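AHL synthase (Burkholderia glumae, PDB 3P2F) probably makes N-acyl-homoserine lactone quorum-sensing signals from S-adenosyl-L-methionine and a fatty acyl group carried on acyl carrier protein. Local coordinates at residues Ser21-Val26 with Leu100-Ala105; Val53-Arg58 with Gly66-Leu71; Pro92-Val97 with Gly135-Ile140; His159-Pro164 with Ala174-Ile179. The protein carries 3 engineered substitutions. All coordinates share one frame; numbering follows the deposited sequence.

After the short strand 2-6 comes helix 13-30, and contact 1 sets its residues 21-26 against strand 97-105, closing a long loop. Nested inside that loop is contact 2, the hairpin of strands 53-58 and 64-72; strand 64-72 in turn pairs with 97-105, so contacts 1 and 2 touch. Contact 3 opens at 92-97, just before the second half of contact 1, and closes at 135-140, so the two cross along the chain. It carries the sheet from strand 97-105 to 138-144. Contact 4 follows in series, joining 159-164 to strand 170-178, which lies beside 138-144. All four therefore reach one mixed sheet, contacts 1 and 4 on opposite sides of the chain's centre.

Contact 1: residues Ser21-Val26 with Leu100-Ala105; sequences SYRYRV and LSRFAA
Two arginines meet where helix 13-30 passes the corner in strand 97-105. Arg102 lays its CG over one face of the Arg23 guanidinium, off toward the rim, with CG 3.3 Å from Arg23 CZ. The side chains cross at about a right angle and the guanidinium planes stand 83° apart, so this is no stack. The Arg23 chain is straight until chi3 (50°), where a bend swings its guanidinium across Arg102. Arg23 NH2 comes 3.3 Å from Arg102 NE, and both are donors.

The apolar part is small. Val26 CG1 rests on Ala104 CB at 3.8 Å, while the other methyl of Val26, CG2, sits above the Tyr22 ring. Tyr22 touches Cys67 of the neighbouring strand and brings its OH to 3.8 Å from Ala105 C; that hydroxyl is hydrogen-bonded to Thr106, just past the strand segment.

No hydrogen bond links the two segments; the axes of 21-26 and 103-105 run 85° apart. The polar work is done by acids from the intervening chain: Glu43 forms salt bridges with both Arg23 NE and Arg102 NH2, and Asp48 takes Arg23 NH1. Arg69 adds a further positive charge beside Arg23. The two guanidinium groups thus probably come together as joint partners of Glu43, which ties the helix to the strand corner, while Asp48 on Arg23 probably helps to balance the charge.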
loop_
_atom_site.group_PDB
_atom_site.type_symbol
_atom_site.label_atom_id
_atom_site.label_comp_id
_atom_site.label_asym_id
_atom_site.label_seq_id
_atom_site.Cartn_x
_atom_site.Cartn_y
_atom_site.Cartn_z
ATOM N N SER A 21 -0.343 -14.206 9.166
ATOM C CA SER A 21 -0.264 -15.451 8.409
ATOM C C SER A 21 -0.373 -15.189 6.917
ATOM O O SER A 21 0.409 -15.721 6.123
ATOM C CB SER A 21 -1.375 -16.417 8.823
ATOM O OG SER A 21 -1.197 -16.828 10.162
ATOM N N TYR A 22 -1.361 -14.383 6.533
ATOM C CA TYR A 22 -1.542 -14.072 5.129
ATOM C C TYR A 22 -0.275 -13.421 4.584
ATOM O O TYR A 22 0.231 -13.814 3.534
ATOM C CB TYR A 22 -2.725 -13.132 4.928
ATOM C CG TYR A 22 -2.938 -12.737 3.480
ATOM C CD1 TYR A 22 -3.556 -13.606 2.580
ATOM C CD2 TYR A 22 -2.502 -11.496 3.008
ATOM C CE1 TYR A 22 -3.735 -13.253 1.239
ATOM C CE2 TYR A 22 -2.677 -11.130 1.672
ATOM C CZ TYR A 22 -3.292 -12.014 0.793
ATOM O OH TYR A 22 -3.457 -11.656 -0.525
ATOM N N ARG A 23 0.246 -12.433 5.299
ATOM C CA ARG A 23 1.452 -11.764 4.829
ATOM C C ARG A 23 2.635 -12.726 4.738
ATOM O O ARG A 23 3.497 -12.564 3.872
ATOM C CB ARG A 23 1.782 -10.553 5.715
ATOM C CG ARG A 23 0.924 -9.329 5.379
ATOM C CD ARG A 23 1.148 -8.159 6.335
ATOM N NE ARG A 23 2.564 -7.845 6.496
ATOM C CZ ARG A 23 3.034 -6.895 7.297
ATOM N NH1 ARG A 23 2.201 -6.151 8.010
ATOM N NH2 ARG A 23 4.341 -6.714 7.412
ATOM N N TYR A 24 2.674 -13.732 5.610
ATOM C CA TYR A 24 3.759 -14.708 5.569
ATOM C C TYR A 24 3.634 -15.530 4.286
ATOM O O TYR A 24 4.603 -15.694 3.544
ATOM C CB TYR A 24 3.715 -15.659 6.771
ATOM C CG TYR A 24 4.919 -16.582 6.829
ATOM C CD1 TYR A 24 6.072 -16.209 7.515
ATOM C CD2 TYR A 24 4.931 -17.790 6.129
ATOM C CE1 TYR A 24 7.215 -17.012 7.498
ATOM C CE2 TYR A 24 6.065 -18.599 6.102
ATOM C CZ TYR A 24 7.205 -18.202 6.787
ATOM O OH TYR A 24 8.338 -18.979 6.750
ATOM N N ARG A 25 2.432 -16.041 4.032
ATOM C CA ARG A 25 2.167 -16.847 2.840
ATOM C C ARG A 25 2.456 -16.097 1.538
ATOM O O ARG A 25 2.952 -16.687 0.577
ATOM C CB ARG A 25 0.709 -17.326 2.833
ATOM C CG ARG A 25 0.410 -18.509 3.767
ATOM C CD ARG A 25 -1.093 -18.782 3.852
ATOM N NE ARG A 25 -1.725 -18.039 4.942
ATOM C CZ ARG A 25 -2.991 -17.632 4.942
ATOM N NH1 ARG A 25 -3.775 -17.888 3.904
ATOM N NH2 ARG A 25 -3.477 -16.969 5.983
ATOM N N VAL A 26 2.153 -14.800 1.507
ATOM C CA VAL A 26 2.376 -14.004 0.299
ATOM C C VAL A 26 3.813 -13.511 0.107
ATOM O O VAL A 26 4.453 -13.818 -0.898
ATOM C CB VAL A 26 1.433 -12.758 0.246
ATOM C CG1 VAL A 26 1.797 -11.881 -0.947
ATOM C CG2 VAL A 26 -0.025 -13.193 0.127
ATOM N N LEU A 100 2.671 3.555 0.919
ATOM C CA LEU A 100 1.892 2.349 0.695
ATOM C C LEU A 100 2.906 1.219 0.648
ATOM O O LEU A 100 3.862 1.284 -0.120
ATOM C CB LEU A 100 1.157 2.445 -0.645
ATOM C CG LEU A 100 -0.002 1.511 -1.007
ATOM C CD1 LEU A 100 0.334 0.785 -2.301
ATOM C CD2 LEU A 100 -0.287 0.530 0.115
ATOM N N SER A 101 2.731 0.204 1.488
ATOM C CA SER A 101 3.652 -0.931 1.469
ATOM C C SER A 101 2.887 -2.215 1.783
ATOM O O SER A 101 1.696 -2.165 2.092
ATOM C CB SER A 101 4.790 -0.726 2.475
ATOM O OG SER A 101 4.313 -0.659 3.803
ATOM N N ARG A 102 3.559 -3.359 1.689
ATOM C CA ARG A 102 2.912 -4.635 1.988
ATOM C C ARG A 102 1.584 -4.728 1.258
ATOM O O ARG A 102 0.575 -5.135 1.835
ATOM C CB ARG A 102 2.667 -4.746 3.490
ATOM C CG ARG A 102 3.551 -5.729 4.204
ATOM C CD ARG A 102 4.971 -5.624 3.732
ATOM N NE ARG A 102 5.873 -6.438 4.532
ATOM C CZ ARG A 102 7.186 -6.258 4.551
ATOM N NH1 ARG A 102 7.726 -5.302 3.808
ATOM N NH2 ARG A 102 7.953 -7.010 5.326
ATOM N N PHE A 103 1.588 -4.344 -0.012
ATOM C CA PHE A 103 0.377 -4.359 -0.815
ATOM C C PHE A 103 0.285 -5.656 -1.614
ATOM O O PHE A 103 1.207 -6.002 -2.352
ATOM C CB PHE A 103 0.384 -3.161 -1.761
ATOM C CG PHE A 103 -0.873 -3.016 -2.563
ATOM C CD1 PHE A 103 -2.022 -2.489 -1.988
ATOM C CD2 PHE A 103 -0.906 -3.405 -3.903
ATOM C CE1 PHE A 103 -3.198 -2.344 -2.733
ATOM C CE2 PHE A 103 -2.072 -3.267 -4.658
ATOM C CZ PHE A 103 -3.223 -2.733 -4.069
ATOM N N ALA A 104 -0.834 -6.364 -1.468
ATOM C CA ALA A 104 -1.034 -7.628 -2.171
ATOM C C ALA A 104 -2.503 -8.032 -2.307
ATOM O O ALA A 104 -3.352 -7.622 -1.517
ATOM C CB ALA A 104 -0.261 -8.740 -1.463
ATOM N N ALA A 105 -2.788 -8.842 -3.323
ATOM C CA ALA A 105 -4.136 -9.344 -3.568
ATOM C C ALA A 105 -4.001 -10.731 -4.184
ATOM O O ALA A 105 -3.250 -10.922 -5.140
ATOM C CB ALA A 105 -4.890 -8.414 -4.513
#

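Contact 2: residues Val53-Arg58 with Gly66-Leu71; sequences VYVLGR and GCARLL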
loop_
_atom_site.group_PDB
_atom_site.type_symbol
_atom_site.label_atom_id
_atom_site.label_comp_id
_atom_site.label_asym_id
_atom_site.label_seq_id
_atom_site.Cartn_x
_atom_site.Cartn_y
_atom_site.Cartn_z
ATOM N N VAL A 53 -1.913 1.789 9.845
ATOM C CA VAL A 53 -3.248 1.548 9.317
ATOM C C VAL A 53 -3.189 0.417 8.294
ATOM O O VAL A 53 -2.297 0.381 7.446
ATOM C CB VAL A 53 -3.830 2.825 8.678
ATOM C CG1 VAL A 53 -2.774 3.508 7.870
ATOM C CG2 VAL A 53 -5.014 2.482 7.788
ATOM N N TYR A 54 -4.130 -0.518 8.400
ATOM C CA TYR A 54 -4.188 -1.660 7.490
ATOM C C TYR A 54 -5.533 -1.782 6.791
ATOM O O TYR A 54 -6.573 -1.367 7.303
ATOM C CB TYR A 54 -3.964 -2.980 8.243
ATOM C CG TYR A 54 -2.665 -3.093 8.996
ATOM C CD1 TYR A 54 -1.483 -3.451 8.346
ATOM C CD2 TYR A 54 -2.612 -2.819 10.368
ATOM C CE1 TYR A 54 -0.282 -3.530 9.039
ATOM C CE2 TYR A 54 -1.415 -2.893 11.073
ATOM C CZ TYR A 54 -0.255 -3.246 10.400
ATOM O OH TYR A 54 0.928 -3.288 11.087
ATOM N N VAL A 55 -5.503 -2.366 5.605
ATOM C CA VAL A 55 -6.732 -2.624 4.884
ATOM C C VAL A 55 -6.622 -4.090 4.488
ATOM O O VAL A 55 -5.597 -4.519 3.962
ATOM C CB VAL A 55 -6.905 -1.693 3.646
ATOM C CG1 VAL A 55 -5.606 -1.031 3.295
ATOM C CG2 VAL A 55 -7.462 -2.481 2.470
ATOM N N LEU A 56 -7.655 -4.867 4.800
ATOM C CA LEU A 56 -7.657 -6.285 4.475
ATOM C C LEU A 56 -8.829 -6.589 3.569
ATOM O O LEU A 56 -9.917 -6.026 3.728
ATOM C CB LEU A 56 -7.808 -7.158 5.729
ATOM C CG LEU A 56 -7.040 -6.917 7.036
ATOM C CD1 LEU A 56 -7.371 -8.054 7.998
ATOM C CD2 LEU A 56 -5.550 -6.860 6.785
ATOM N N GLY A 57 -8.596 -7.484 2.617
ATOM C CA GLY A 57 -9.646 -7.900 1.718
ATOM C C GLY A 57 -10.056 -9.287 2.170
ATOM O O GLY A 57 -9.209 -10.098 2.561
ATOM N N ARG A 58 -11.352 -9.560 2.148
ATOM C CA ARG A 58 -11.855 -10.861 2.556
ATOM C C ARG A 58 -12.733 -11.417 1.449
ATOM O O ARG A 58 -13.456 -10.673 0.786
ATOM C CB ARG A 58 -12.650 -10.738 3.857
ATOM C CG ARG A 58 -11.788 -10.387 5.070
ATOM C CD ARG A 58 -12.629 -10.154 6.319
ATOM N NE ARG A 58 -11.821 -9.821 7.493
ATOM C CZ ARG A 58 -11.086 -10.691 8.181
ATOM N NH1 ARG A 58 -11.043 -11.970 7.825
ATOM N NH2 ARG A 58 -10.394 -10.283 9.234
ATOM N N GLY A 66 -6.350 -10.323 0.547
ATOM C CA GLY A 66 -5.681 -9.093 0.166
ATOM C C GLY A 66 -5.257 -8.299 1.388
ATOM O O GLY A 66 -5.840 -8.450 2.459
ATOM N N CYS A 67 -4.232 -7.465 1.241
ATOM C CA CYS A 67 -3.778 -6.647 2.356
ATOM C C CYS A 67 -3.009 -5.431 1.869
ATOM O O CYS A 67 -2.543 -5.386 0.729
ATOM C CB CYS A 67 -2.902 -7.459 3.320
ATOM S SG CYS A 67 -1.228 -7.867 2.733
ATOM N N ALA A 68 -2.902 -4.439 2.744
ATOM C CA ALA A 68 -2.186 -3.212 2.445
ATOM C C ALA A 68 -1.849 -2.521 3.750
ATOM O O ALA A 68 -2.579 -2.633 4.734
ATOM C CB ALA A 68 -3.019 -2.298 1.571
ATOM N N ARG A 69 -0.732 -1.813 3.749
ATOM C CA ARG A 69 -0.277 -1.105 4.930
ATOM C C ARG A 69 -0.002 0.350 4.578
ATOM O O ARG A 69 0.778 0.638 3.666
ATOM C CB ARG A 69 0.998 -1.767 5.475
ATOM C CG ARG A 69 1.613 -1.053 6.658
ATOM C CD ARG A 69 2.729 -1.871 7.293
ATOM N NE ARG A 69 3.949 -1.885 6.492
ATOM C CZ ARG A 69 5.048 -2.556 6.828
ATOM N NH1 ARG A 69 5.073 -3.269 7.949
ATOM N NH2 ARG A 69 6.128 -2.500 6.055
ATOM N N LEU A 70 -0.662 1.257 5.297
ATOM C CA LEU A 70 -0.486 2.690 5.086
ATOM C C LEU A 70 0.237 3.309 6.278
ATOM O O LEU A 70 -0.041 2.966 7.429
ATOM C CB LEU A 70 -1.837 3.383 4.898
ATOM C CG LEU A 70 -2.526 3.318 3.531
ATOM C CD1 LEU A 70 -1.523 3.694 2.462
ATOM C CD2 LEU A 70 -3.074 1.937 3.272
ATOM N N LEU A 71 1.158 4.226 5.994
ATOM C CA LEU A 71 1.933 4.908 7.025
ATOM C C LEU A 71 2.147 6.370 6.670
ATOM O O LEU A 71 2.357 6.700 5.507
ATOM C CB LEU A 71 3.311 4.259 7.181
ATOM C CG LEU A 71 3.433 2.874 7.811
ATOM C CD1 LEU A 71 4.878 2.405 7.689
ATOM C CD2 LEU A 71 3.002 2.923 9.274
#
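Val55 and Ala68 pack tightly, a hydrogen-bonded pair in which Val55 CG1 presses on Ala68 CB at 3.4 Å, closer than usual van der Waals contact. Val55 CG1 also meets Leu70 CD2 at 3.9 Å, and helix 120-132 packs over this face through Met123, Ala126 and Ala127. Between the backbones, Leu70 N gives Val53 O a straight bond of 2.8 Å (173°). Val55 N follows to Ala68 O at 3.1 Å, while the return bond from Ala68 N is bent and weak. The strands, 174° apart in direction, form an antiparallel beta hairpin between strands 2-6 and 97-105 of the mixed sheet, in a family placed with the acetyltransferases.

The face carrying Tyr54, Leu56, Cys67 and Arg69 is packed more loosely across the pair. Tyr54 and Arg69 lie side by side and point the same way, the ring's CE1 being 3.9 Å from Arg69 CD. With chi1 at 176° and a bend at chi3, Arg69 carries its guanidinium past the tyrosine to Asp45 and Asp48; Asp48 also binds Tyr54 OH. Leu56 CD2 only grazes Cys67 CB at 4.4 Å, and both side chains turn to helix 13-30, Leu56 touching Leu19 and Cys67 touching Tyr22.

Contact 3: residues Pro92-Val97 with Gly135-Ile140; sequences PRSAHV and GARQLI
His96 O takes two backbone N-H groups from the chain that follows helix 120-132. Arg137 N gives the shorter bond, 2.6 Å and nearly straight at 173°, arriving tilted from the carbonyl plane. Gln138 N, at 3.1 Å, comes almost end-on to the C=O but with its own N-H bent. His96 N is held by Ser94 OG at 2.8 Å in an ST turn, and Val97 N closes a type I turn onto Ser94 O.

The Arg137 side chain folds back beside this carbonyl. Its CG stands between backbone N and carbonyl carbon (chi1 48°), and a second bend at chi2 brings one face of the guanidinium under His96 CB, which is centred on it, 3.4 Å from Arg137 CZ; the imidazole is inclined 37° to that plane. Val97 CG2 meets the edge of the same group, 3.6 Å from Arg137 NE. Gln138 NE2 finds its partner in Asp178. Val97 CG1 packs on Ile140 CG2 at 3.8 Å.

Gly135, with positive phi, is the C-prime residue of the Schellman motif that ends helix 120-132; the chain then enters a parallel bridge, Val97 with Gln138, completing a beta-alpha-beta crossover from strand 97-105 to 138-144.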
loop_
_atom_site.group_PDB
_atom_site.type_symbol
_atom_site.label_atom_id
_atom_site.label_comp_id
_atom_site.label_asym_id
_atom_site.label_seq_id
_atom_site.Cartn_x
_atom_site.Cartn_y
_atom_site.Cartn_z
ATOM N N PRO A 92 10.325 12.038 1.105
ATOM C CA PRO A 92 9.280 12.978 1.529
ATOM C C PRO A 92 8.973 12.874 3.023
ATOM O O PRO A 92 9.069 11.805 3.625
ATOM C CB PRO A 92 8.077 12.565 0.684
ATOM C CG PRO A 92 8.709 11.988 -0.549
ATOM C CD PRO A 92 9.841 11.178 0.011
ATOM N N ARG A 93 8.591 13.995 3.611
ATOM C CA ARG A 93 8.238 14.041 5.018
ATOM C C ARG A 93 7.121 15.081 5.100
ATOM O O ARG A 93 7.348 16.233 5.470
ATOM C CB ARG A 93 9.455 14.473 5.823
ATOM C CG ARG A 93 9.303 14.254 7.288
ATOM C CD ARG A 93 10.321 13.258 7.834
ATOM N NE ARG A 93 9.999 13.025 9.238
ATOM C CZ ARG A 93 9.940 13.994 10.145
ATOM N NH1 ARG A 93 10.201 15.252 9.796
ATOM N NH2 ARG A 93 9.565 13.717 11.385
ATOM N N SER A 94 5.908 14.665 4.744
ATOM C CA SER A 94 4.772 15.579 4.714
ATOM C C SER A 94 3.432 14.951 5.088
ATOM O O SER A 94 3.206 13.758 4.883
ATOM C CB SER A 94 4.671 16.184 3.307
ATOM O OG SER A 94 3.415 16.797 3.080
ATOM N N ALA A 95 2.538 15.769 5.633
ATOM C CA ALA A 95 1.212 15.293 5.999
ATOM C C ALA A 95 0.464 14.979 4.707
ATOM O O ALA A 95 -0.538 14.264 4.715
ATOM C CB ALA A 95 0.460 16.364 6.787
ATOM N N HIS A 96 0.972 15.509 3.598
ATOM C CA HIS A 96 0.347 15.318 2.299
ATOM C C HIS A 96 0.754 14.036 1.593
ATOM O O HIS A 96 0.207 13.712 0.542
ATOM C CB HIS A 96 0.659 16.504 1.381
ATOM C CG HIS A 96 0.067 17.803 1.836
ATOM N ND1 HIS A 96 -1.236 17.917 2.267
ATOM C CD2 HIS A 96 0.593 19.049 1.893
ATOM C CE1 HIS A 96 -1.488 19.177 2.572
ATOM N NE2 HIS A 96 -0.393 19.885 2.353
ATOM N N VAL A 97 1.718 13.314 2.157
ATOM C CA VAL A 97 2.187 12.071 1.549
ATOM C C VAL A 97 2.174 10.912 2.539
ATOM O O VAL A 97 2.678 11.037 3.652
ATOM C CB VAL A 97 3.642 12.208 1.019
ATOM C CG1 VAL A 97 4.074 10.906 0.321
ATOM C CG2 VAL A 97 3.748 13.383 0.068
ATOM N N GLY A 135 -5.770 13.318 4.811
ATOM C CA GLY A 135 -5.031 14.480 4.337
ATOM C C GLY A 135 -4.018 14.202 3.236
ATOM O O GLY A 135 -3.460 15.124 2.640
ATOM N N ALA A 136 -3.772 12.929 2.964
ATOM C CA ALA A 136 -2.817 12.547 1.935
ATOM C C ALA A 136 -3.261 13.022 0.557
ATOM O O ALA A 136 -4.437 12.933 0.210
ATOM C CB ALA A 136 -2.635 11.023 1.933
ATOM N N ARG A 137 -2.318 13.543 -0.217
ATOM C CA ARG A 137 -2.608 14.002 -1.568
ATOM C C ARG A 137 -1.864 13.092 -2.534
ATOM O O ARG A 137 -2.139 13.062 -3.730
ATOM C CB ARG A 137 -2.180 15.464 -1.748
ATOM C CG ARG A 137 -0.775 15.809 -1.269
ATOM C CD ARG A 137 0.325 15.336 -2.223
ATOM N NE ARG A 137 1.673 15.719 -1.787
ATOM C CZ ARG A 137 2.103 16.974 -1.681
ATOM N NH1 ARG A 137 1.290 17.985 -1.978
ATOM N NH2 ARG A 137 3.346 17.227 -1.278
ATOM N N GLN A 138 -0.928 12.328 -1.985
ATOM C CA GLN A 138 -0.132 11.396 -2.770
ATOM C C GLN A 138 0.246 10.171 -1.952
ATOM O O GLN A 138 0.265 10.209 -0.723
ATOM C CB GLN A 138 1.174 12.052 -3.240
ATOM C CG GLN A 138 1.052 13.080 -4.343
ATOM C CD GLN A 138 2.405 13.658 -4.716
ATOM O OE1 GLN A 138 3.043 14.338 -3.913
ATOM N NE2 GLN A 138 2.858 13.375 -5.929
ATOM N N LEU A 139 0.545 9.088 -2.657
ATOM C CA LEU A 139 1.004 7.862 -2.032
ATOM C C LEU A 139 2.364 7.577 -2.659
ATOM O O LEU A 139 2.589 7.867 -3.835
ATOM C CB LEU A 139 0.059 6.690 -2.318
ATOM C CG LEU A 139 -1.339 6.752 -1.698
ATOM C CD1 LEU A 139 -2.055 5.450 -1.990
ATOM C CD2 LEU A 139 -1.241 6.993 -0.187
ATOM N N ILE A 140 3.279 7.039 -1.861
ATOM C CA ILE A 140 4.593 6.691 -2.358
ATOM C C ILE A 140 4.951 5.360 -1.727
ATOM O O ILE A 140 4.544 5.071 -0.603
ATOM C CB ILE A 140 5.655 7.754 -1.979
ATOM C CG1 ILE A 140 6.938 7.502 -2.777
ATOM C CG2 ILE A 140 5.952 7.711 -0.475
ATOM C CD1 ILE A 140 7.931 8.645 -2.713
#

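Contact 4: residues His159-Pro164 with Ala174-Ile179; sequences HRAGAP and ACWIDI
Three backbone hydrogen bonds join His159-Ala161 to Ala174-Trp176. Trp176 N reaches His159 O at 2.8 Å, close to the line of the C=O bond; in return His159 N binds Trp176 O at 3.1 Å from above the carbonyl plane. Ala161 N to Ala174 O, 2.9 Å, is the straightest of them at 171°. Further out a water bridges Ala163 O and Ala174 N.

This is an antiparallel pairing on the side of strand 170-178 away from 138-144. Strand 158-160 thereby extends the mixed sheet, and Arg160, on the other face from His159, forms a salt bridge with Glu148 in helix 145-154.

Aromatic and apolar contacts gather on the face of His159 and Trp176. His159 CG is turned in between its backbone N and carbonyl carbon (chi1 58°), which brings the ring alongside Trp176. The Trp176 CB lies over one face of the imidazole in a CH-pi contact, 3.7 Å from the ring centroid. The imidazole and the five-membered ring of the indole are near parallel, 23° apart, but slid until they barely overlap. Ala161 CB sits above the six-membered part of the indole, toward its rim, 3.3 Å from Trp176 CE3, and touches Ala174 CB at 3.9 Å.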
loop_
_atom_site.group_PDB
_atom_site.type_symbol
_atom_site.label_atom_id
_atom_site.label_comp_id
_atom_site.label_asym_id
_atom_site.label_seq_id
_atom_site.Cartn_x
_atom_site.Cartn_y
_atom_site.Cartn_z
ATOM N N HIS A 159 3.242 7.488 -11.300
ATOM C CA HIS A 159 4.450 7.948 -11.983
ATOM C C HIS A 159 5.647 7.631 -11.082
ATOM O O HIS A 159 5.517 7.574 -9.862
ATOM C CB HIS A 159 4.376 9.450 -12.310
ATOM C CG HIS A 159 4.174 10.337 -11.118
ATOM N ND1 HIS A 159 2.961 10.459 -10.475
ATOM C CD2 HIS A 159 5.020 11.182 -10.485
ATOM C CE1 HIS A 159 3.068 11.345 -9.501
ATOM N NE2 HIS A 159 4.307 11.799 -9.485
ATOM N N ARG A 160 6.809 7.423 -11.688
ATOM C CA ARG A 160 8.002 7.050 -10.940
ATOM C C ARG A 160 8.689 8.125 -10.112
ATOM O O ARG A 160 8.772 9.286 -10.514
ATOM C CB ARG A 160 9.013 6.418 -11.897
ATOM C CG ARG A 160 8.474 5.160 -12.546
ATOM C CD ARG A 160 9.440 4.539 -13.527
ATOM N NE ARG A 160 8.952 3.219 -13.899
ATOM C CZ ARG A 160 9.557 2.391 -14.744
ATOM N NH1 ARG A 160 10.703 2.740 -15.330
ATOM N NH2 ARG A 160 9.007 1.211 -15.003
ATOM N N ALA A 161 9.184 7.716 -8.947
ATOM C CA ALA A 161 9.899 8.619 -8.043
ATOM C C ALA A 161 11.391 8.314 -8.127
ATOM O O ALA A 161 12.197 8.911 -7.416
ATOM C CB ALA A 161 9.413 8.432 -6.610
ATOM N N GLY A 162 11.746 7.379 -9.004
ATOM C CA GLY A 162 13.140 7.004 -9.169
ATOM C C GLY A 162 13.303 5.934 -10.233
ATOM O O GLY A 162 12.319 5.436 -10.772
ATOM N N ALA A 163 14.544 5.572 -10.533
ATOM C CA ALA A 163 14.812 4.562 -11.550
ATOM C C ALA A 163 14.566 3.155 -11.025
ATOM O O ALA A 163 14.775 2.876 -9.847
ATOM C CB ALA A 163 16.251 4.687 -12.045
ATOM N N PRO A 164 14.099 2.250 -11.899
ATOM C CA PRO A 164 13.829 0.860 -11.516
ATOM C C PRO A 164 15.135 0.110 -11.261
ATOM O O PRO A 164 16.179 0.462 -11.813
ATOM C CB PRO A 164 13.063 0.317 -12.720
ATOM C CG PRO A 164 13.643 1.109 -13.864
ATOM C CD PRO A 164 13.713 2.499 -13.301
ATOM N N ALA A 174 10.592 2.953 -6.969
ATOM C CA ALA A 174 9.917 3.834 -6.034
ATOM C C ALA A 174 8.811 4.419 -6.903
ATOM O O ALA A 174 9.073 4.963 -7.981
ATOM C CB ALA A 174 10.858 4.924 -5.545
ATOM N N CYS A 175 7.572 4.294 -6.449
ATOM C CA CYS A 175 6.456 4.772 -7.232
ATOM C C CYS A 175 5.515 5.705 -6.488
ATOM O O CYS A 175 5.259 5.553 -5.293
ATOM C CB CYS A 175 5.686 3.566 -7.778
ATOM S SG CYS A 175 4.194 3.947 -8.719
ATOM N N TRP A 176 5.019 6.694 -7.220
ATOM C CA TRP A 176 4.080 7.666 -6.686
ATOM C C TRP A 176 2.716 7.385 -7.276
ATOM O O TRP A 176 2.601 6.795 -8.348
ATOM C CB TRP A 176 4.468 9.088 -7.092
ATOM C CG TRP A 176 5.060 9.908 -6.001
ATOM C CD1 TRP A 176 4.547 10.116 -4.746
ATOM C CD2 TRP A 176 6.256 10.676 -6.076
ATOM N NE1 TRP A 176 5.354 10.970 -4.038
ATOM C CE2 TRP A 176 6.412 11.331 -4.832
ATOM C CE3 TRP A 176 7.211 10.879 -7.075
ATOM C CZ2 TRP A 176 7.485 12.172 -4.561
ATOM C CZ3 TRP A 176 8.276 11.713 -6.808
ATOM C CH2 TRP A 176 8.405 12.353 -5.558
ATOM N N ILE A 177 1.693 7.814 -6.556
ATOM C CA ILE A 177 0.318 7.714 -6.997
ATOM C C ILE A 177 -0.291 9.037 -6.555
ATOM O O ILE A 177 -0.337 9.331 -5.356
ATOM C CB ILE A 177 -0.455 6.575 -6.309
ATOM C CG1 ILE A 177 0.009 5.218 -6.836
ATOM C CG2 ILE A 177 -1.954 6.739 -6.573
ATOM C CD1 ILE A 177 -0.656 4.051 -6.124
ATOM N N ASP A 178 -0.719 9.856 -7.513
ATOM C CA ASP A 178 -1.337 11.129 -7.158
ATOM C C ASP A 178 -2.806 10.889 -6.867
ATOM O O ASP A 178 -3.490 10.184 -7.606
ATOM C CB ASP A 178 -1.211 12.150 -8.293
ATOM C CG ASP A 178 0.198 12.709 -8.428
ATOM O OD1 ASP A 178 1.085 12.294 -7.644
ATOM O OD2 ASP A 178 0.416 13.564 -9.318
ATOM N N ILE A 179 -3.292 11.465 -5.778
ATOM C CA ILE A 179 -4.696 11.314 -5.446
ATOM C C ILE A 179 -5.428 12.505 -6.064
ATOM O O ILE A 179 -5.828 13.446 -5.382
ATOM C CB ILE A 179 -4.899 11.264 -3.921
ATOM C CG1 ILE A 179 -4.092 10.091 -3.345
ATOM C CG2 ILE A 179 -6.381 11.105 -3.597
ATOM C CD1 ILE A 179 -4.065 10.039 -1.829
HETATM O O HOH W 1 13.336 3.928 -7.693
#